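Local coordinates for protein open reading frame 2 (Aeromonas sobria, PDB 3WQB) that probably acts as a chaperone for a secreted serine protease bound in the same complex, at residues B[81-86]-B[113-118]; B[85-90]-B[133-138]. All blocks are in the same frame, centred on the assembly; numbering follows the deposited sequence.

Contact 1: residues B[81-86]-B[113-118]; sequences SGTLLV and LLEAKP
G82, T83, L84 and L85 run antiparallel to A116, E115, L114 and L113, joining strands 83-87 and 111-116 as the two central strands of a ferredoxin-like βαββαβ fold. How such a pair spends its polar atoms is clear here. L84 and L114 form a hydrogen-bonded pair in both directions: L84 N gives to L114 O at 2.7 Å, almost straight at 173°, and L114 N returns the bond to L84 O. One step outward, A116 N reaches G82 O at 2.8 Å. The carbonyl of L114 has a further, weaker partner, for T83 CA lies 3.3 Å from L114 O in a CA-H...O contact.

At the corner where the chain enters the strand, the backbone N of T83 is held locally: it donates to S81 OG at 3.1 Å, an ST turn, while S81 OG also bonds E139. Beside it one water joins both strands. It accepts from T83 OG1 at 2.7 Å and donates to S81 O and E115 OE1. OG1 of T83 stands beside the backbone N (chi1 -64°) and meets the water, while CG2, anti to that N, faces L113. The glutamate oxygen on the water also forms a salt bridge with R65, so OE1 is gripped by both the water and R65.

The buried face, carrying L84 and L114, is closed by helices 90-98 and 122-131; V86 CG2 meets L114 CD1 there. T83, L85, L113 and E115 lie on the reverse face, where the other protein packs on L85 and L113. On it these two leucines lie side by side and point the same way, L85 CD2 sitting 3.5 Å from L113 CG.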
loop_
_atom_site.group_PDB
_atom_site.type_symbol
_atom_site.label_atom_id
_atom_site.label_comp_id
_atom_site.label_asym_id
_atom_site.label_seq_id
_atom_site.Cartn_x
_atom_site.Cartn_y
_atom_site.Cartn_z
ATOM N N SER B 81 6.656 -18.393 -15.909
ATOM C CA SER B 81 5.444 -19.146 -15.590
ATOM C C SER B 81 4.903 -19.953 -16.768
ATOM O O SER B 81 4.201 -20.946 -16.568
ATOM C CB SER B 81 4.350 -18.207 -15.071
ATOM O OG SER B 81 3.790 -17.433 -16.121
ATOM N N GLY B 82 5.224 -19.516 -17.986
ATOM C CA GLY B 82 4.647 -20.095 -19.197
ATOM C C GLY B 82 3.568 -19.229 -19.829
ATOM O O GLY B 82 3.160 -19.467 -20.970
ATOM N N THR B 83 3.111 -18.222 -19.086
ATOM C CA THR B 83 2.060 -17.312 -19.544
ATOM C C THR B 83 2.646 -16.052 -20.180
ATOM O O THR B 83 3.643 -15.506 -19.701
ATOM C CB THR B 83 1.095 -16.956 -18.384
ATOM O OG1 THR B 83 0.420 -18.144 -17.956
ATOM C CG2 THR B 83 0.050 -15.913 -18.801
ATOM N N LEU B 84 2.022 -15.630 -21.278
ATOM C CA LEU B 84 2.310 -14.364 -21.938
ATOM C C LEU B 84 1.096 -13.463 -21.816
ATOM O O LEU B 84 -0.035 -13.899 -22.065
ATOM C CB LEU B 84 2.608 -14.588 -23.428
ATOM C CG LEU B 84 3.786 -15.476 -23.822
ATOM C CD1 LEU B 84 3.521 -16.121 -25.169
ATOM C CD2 LEU B 84 5.064 -14.683 -23.868
ATOM N N LEU B 85 1.324 -12.215 -21.424
ATOM C CA LEU B 85 0.276 -11.189 -21.464
ATOM C C LEU B 85 0.408 -10.449 -22.781
ATOM O O LEU B 85 1.502 -10.031 -23.156
ATOM C CB LEU B 85 0.400 -10.201 -20.302
ATOM C CG LEU B 85 0.431 -10.703 -18.855
ATOM C CD1 LEU B 85 0.152 -9.533 -17.935
ATOM C CD2 LEU B 85 -0.538 -11.834 -18.566
ATOM N N VAL B 86 -0.710 -10.304 -23.482
ATOM C CA VAL B 86 -0.738 -9.663 -24.792
ATOM C C VAL B 86 -1.847 -8.613 -24.810
ATOM O O VAL B 86 -2.987 -8.906 -24.444
ATOM C CB VAL B 86 -0.969 -10.718 -25.914
ATOM C CG1 VAL B 86 -1.286 -10.065 -27.248
ATOM C CG2 VAL B 86 0.245 -11.612 -26.055
ATOM N N LEU B 113 -4.273 -13.431 -21.528
ATOM C CA LEU B 113 -3.303 -14.372 -20.999
ATOM C C LEU B 113 -3.254 -15.578 -21.929
ATOM O O LEU B 113 -4.267 -16.260 -22.137
ATOM C CB LEU B 113 -3.688 -14.812 -19.583
ATOM C CG LEU B 113 -3.408 -13.857 -18.417
ATOM C CD1 LEU B 113 -4.202 -12.555 -18.499
ATOM C CD2 LEU B 113 -3.686 -14.556 -17.105
ATOM N N LEU B 114 -2.085 -15.803 -22.514
ATOM C CA LEU B 114 -1.855 -16.932 -23.406
ATOM C C LEU B 114 -0.814 -17.844 -22.778
ATOM O O LEU B 114 0.185 -17.377 -22.228
ATOM C CB LEU B 114 -1.383 -16.448 -24.783
ATOM C CG LEU B 114 -2.119 -15.287 -25.467
ATOM C CD1 LEU B 114 -1.421 -14.941 -26.776
ATOM C CD2 LEU B 114 -3.600 -15.583 -25.715
ATOM N N GLU B 115 -1.049 -19.148 -22.838
ATOM C CA GLU B 115 -0.113 -20.089 -22.241
ATOM C C GLU B 115 0.692 -20.817 -23.309
ATOM O O GLU B 115 0.149 -21.258 -24.327
ATOM C CB GLU B 115 -0.836 -21.071 -21.320
ATOM C CG GLU B 115 0.087 -21.793 -20.338
ATOM C CD GLU B 115 -0.665 -22.540 -19.245
ATOM O OE1 GLU B 115 -0.145 -22.604 -18.111
ATOM O OE2 GLU B 115 -1.774 -23.055 -19.511
ATOM N N ALA B 116 1.996 -20.912 -23.073
ATOM C CA ALA B 116 2.892 -21.615 -23.976
ATOM C C ALA B 116 2.878 -23.104 -23.670
ATOM O O ALA B 116 2.765 -23.515 -22.511
ATOM C CB ALA B 116 4.299 -21.054 -23.873
ATOM N N LYS B 117 2.967 -23.907 -24.727
ATOM C CA LYS B 117 2.988 -25.361 -24.615
ATOM C C LYS B 117 4.398 -25.819 -24.239
ATOM O O LYS B 117 5.354 -25.072 -24.442
ATOM C CB LYS B 117 2.532 -25.982 -25.938
ATOM C CG LYS B 117 1.084 -25.656 -26.286
ATOM C CD LYS B 117 0.788 -25.839 -27.766
ATOM C CE LYS B 117 -0.666 -25.513 -28.063
ATOM N NZ LYS B 117 -0.987 -25.615 -29.514
ATOM N N PRO B 118 4.537 -27.036 -23.668
ATOM C CA PRO B 118 5.880 -27.509 -23.317
ATOM C C PRO B 118 6.843 -27.430 -24.503
ATOM O O PRO B 118 6.464 -27.748 -25.635
ATOM C CB PRO B 118 5.651 -28.971 -22.898
ATOM C CG PRO B 118 4.242 -29.300 -23.316
ATOM C CD PRO B 118 3.505 -28.008 -23.264
HETATM O O HOH W 1 1.416 -20.551 -17.235
#

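Contact 2: residues B[85-90]-B[133-138]; sequences LVEADD and GVNVQI
V86 and V134 meet methyl to methyl, their side chains slanting across each other with V86 CG1 and V134 CG1 a tight 3.5 Å apart. CG1 of V86 gets there by standing anti to the backbone N (chi1 168°), which turns CG2 toward V136, whose CG2 is 4.1 Å away. The other two pairs run alongside instead. Q137 extends beside L85, its OE1 3.6 Å from L85 CD1, and that oxygen is hydrogen-bonded to the backbone of the other protein. E87 and N135 also point the same way, but their carboxylate and amide planes are turned 62° apart; the polar partner of E87 OE2 lies outside both segments, a basic side chain of the other protein with which it forms a salt bridge.

In the backbone, L85 and Q137 exchange two bonds, and E87 N gives to N135 O at 3.0 Å. Where the strands part, a water accepts from N135 N and donates to E87 O, at 2.7 Å.

Strand 136-141 is thus added to strand 83-87 on the side away from strand 111-116, with V136 packed against A126 and L129 of helix 122-131, while D89 caps the start of helix 90-98.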
loop_
_atom_site.group_PDB
_atom_site.type_symbol
_atom_site.label_atom_id
_atom_site.label_comp_id
_atom_site.label_asym_id
_atom_site.label_seq_id
_atom_site.Cartn_x
_atom_site.Cartn_y
_atom_site.Cartn_z
ATOM N N LEU B 85 1.324 -12.215 -21.424
ATOM C CA LEU B 85 0.276 -11.189 -21.464
ATOM C C LEU B 85 0.408 -10.449 -22.781
ATOM O O LEU B 85 1.502 -10.031 -23.156
ATOM C CB LEU B 85 0.400 -10.201 -20.302
ATOM C CG LEU B 85 0.431 -10.703 -18.855
ATOM C CD1 LEU B 85 0.152 -9.533 -17.935
ATOM C CD2 LEU B 85 -0.538 -11.834 -18.566
ATOM N N VAL B 86 -0.710 -10.304 -23.482
ATOM C CA VAL B 86 -0.738 -9.663 -24.792
ATOM C C VAL B 86 -1.847 -8.613 -24.810
ATOM O O VAL B 86 -2.987 -8.906 -24.444
ATOM C CB VAL B 86 -0.969 -10.718 -25.914
ATOM C CG1 VAL B 86 -1.286 -10.065 -27.248
ATOM C CG2 VAL B 86 0.245 -11.612 -26.055
ATOM N N GLU B 87 -1.512 -7.392 -25.221
ATOM C CA GLU B 87 -2.526 -6.351 -25.367
ATOM C C GLU B 87 -3.217 -6.468 -26.725
ATOM O O GLU B 87 -2.703 -6.010 -27.748
ATOM C CB GLU B 87 -1.945 -4.953 -25.153
ATOM C CG GLU B 87 -3.022 -3.883 -25.006
ATOM C CD GLU B 87 -2.511 -2.587 -24.416
ATOM O OE1 GLU B 87 -1.297 -2.305 -24.526
ATOM O OE2 GLU B 87 -3.337 -1.841 -23.845
ATOM N N ALA B 88 -4.376 -7.115 -26.712
ATOM C CA ALA B 88 -5.180 -7.334 -27.907
ATOM C C ALA B 88 -6.587 -7.677 -27.454
ATOM O O ALA B 88 -6.777 -8.220 -26.362
ATOM C CB ALA B 88 -4.605 -8.478 -28.732
ATOM N N ASP B 89 -7.571 -7.367 -28.294
ATOM C CA ASP B 89 -8.944 -7.813 -28.059
ATOM C C ASP B 89 -9.000 -9.339 -28.156
ATOM O O ASP B 89 -8.073 -9.959 -28.682
ATOM C CB ASP B 89 -9.904 -7.161 -29.061
ATOM C CG ASP B 89 -9.703 -7.666 -30.483
ATOM O OD1 ASP B 89 -10.135 -8.801 -30.785
ATOM O OD2 ASP B 89 -9.128 -6.924 -31.303
ATOM N N ASP B 90 -10.083 -9.935 -27.659
ATOM C CA ASP B 90 -10.220 -11.393 -27.602
ATOM C C ASP B 90 -10.037 -12.090 -28.953
ATOM O O ASP B 90 -9.272 -13.053 -29.057
ATOM C CB ASP B 90 -11.565 -11.785 -26.975
ATOM C CG ASP B 90 -11.617 -11.510 -25.481
ATOM O OD1 ASP B 90 -10.548 -11.272 -24.880
ATOM O OD2 ASP B 90 -12.726 -11.528 -24.905
ATOM N N GLY B 133 4.143 -5.608 -33.965
ATOM C CA GLY B 133 3.515 -4.423 -33.371
ATOM C C GLY B 133 2.591 -4.710 -32.199
ATOM O O GLY B 133 1.729 -3.895 -31.862
ATOM N N VAL B 134 2.771 -5.869 -31.574
ATOM C CA VAL B 134 1.940 -6.275 -30.448
ATOM C C VAL B 134 2.714 -6.086 -29.145
ATOM O O VAL B 134 3.869 -6.501 -29.039
ATOM C CB VAL B 134 1.474 -7.746 -30.593
ATOM C CG1 VAL B 134 0.482 -8.111 -29.500
ATOM C CG2 VAL B 134 0.859 -7.984 -31.972
ATOM N N ASN B 135 2.084 -5.426 -28.175
ATOM C CA ASN B 135 2.638 -5.304 -26.827
ATOM C C ASN B 135 2.493 -6.620 -26.071
ATOM O O ASN B 135 1.392 -7.146 -25.929
ATOM C CB ASN B 135 1.957 -4.168 -26.057
ATOM C CG ASN B 135 2.605 -2.815 -26.302
ATOM O OD1 ASN B 135 2.930 -2.458 -27.435
ATOM N ND2 ASN B 135 2.795 -2.052 -25.228
ATOM N N VAL B 136 3.618 -7.152 -25.615
ATOM C CA VAL B 136 3.658 -8.464 -24.968
ATOM C C VAL B 136 4.531 -8.421 -23.710
ATOM O O VAL B 136 5.533 -7.715 -23.666
ATOM C CB VAL B 136 4.154 -9.564 -25.962
ATOM C CG1 VAL B 136 5.519 -9.208 -26.560
ATOM C CG2 VAL B 136 4.200 -10.942 -25.307
ATOM N N GLN B 137 4.134 -9.179 -22.691
ATOM C CA GLN B 137 4.933 -9.335 -21.484
ATOM C C GLN B 137 4.998 -10.812 -21.117
ATOM O O GLN B 137 3.966 -11.478 -20.992
ATOM C CB GLN B 137 4.346 -8.512 -20.322
ATOM C CG GLN B 137 5.159 -8.564 -19.015
ATOM C CD GLN B 137 4.453 -7.878 -17.852
ATOM O OE1 GLN B 137 3.235 -7.743 -17.849
ATOM N NE2 GLN B 137 5.221 -7.435 -16.864
ATOM N N ILE B 138 6.215 -11.325 -20.983
ATOM C CA ILE B 138 6.428 -12.677 -20.476
ATOM C C ILE B 138 6.253 -12.643 -18.962
ATOM O O ILE B 138 6.936 -11.880 -18.274
ATOM C CB ILE B 138 7.845 -13.193 -20.824
ATOM C CG1 ILE B 138 8.031 -13.227 -22.345
ATOM C CG2 ILE B 138 8.078 -14.577 -20.219
ATOM C CD1 ILE B 138 9.468 -13.376 -22.815
HETATM O O HOH W 2 -0.539 -4.618 -28.540
#

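Overall arrangement
The two contacts flank a single strand: contact 1 joins 83-87 to 111-116, and contact 2 joins it to 136-141, with centres about 11 Å apart. They share L85 and V86 and touch directly, L84 CD2 lying 3.6 Å from I138 CG1. Within the βαββαβ unit strand 83-87 comes first, followed by helix 90-98, a hairpin of strands 102-108 and 111-116, helix 122-131 and strand 136-141. The first strand of that unit is thereby flanked by the third and the last, within one antiparallel sheet that strands 78-81 and 68-69 extend beyond 136-141. This two-sided pairing ties both βαβ halves together, an arrangement resembling subtilisin-type propeptides.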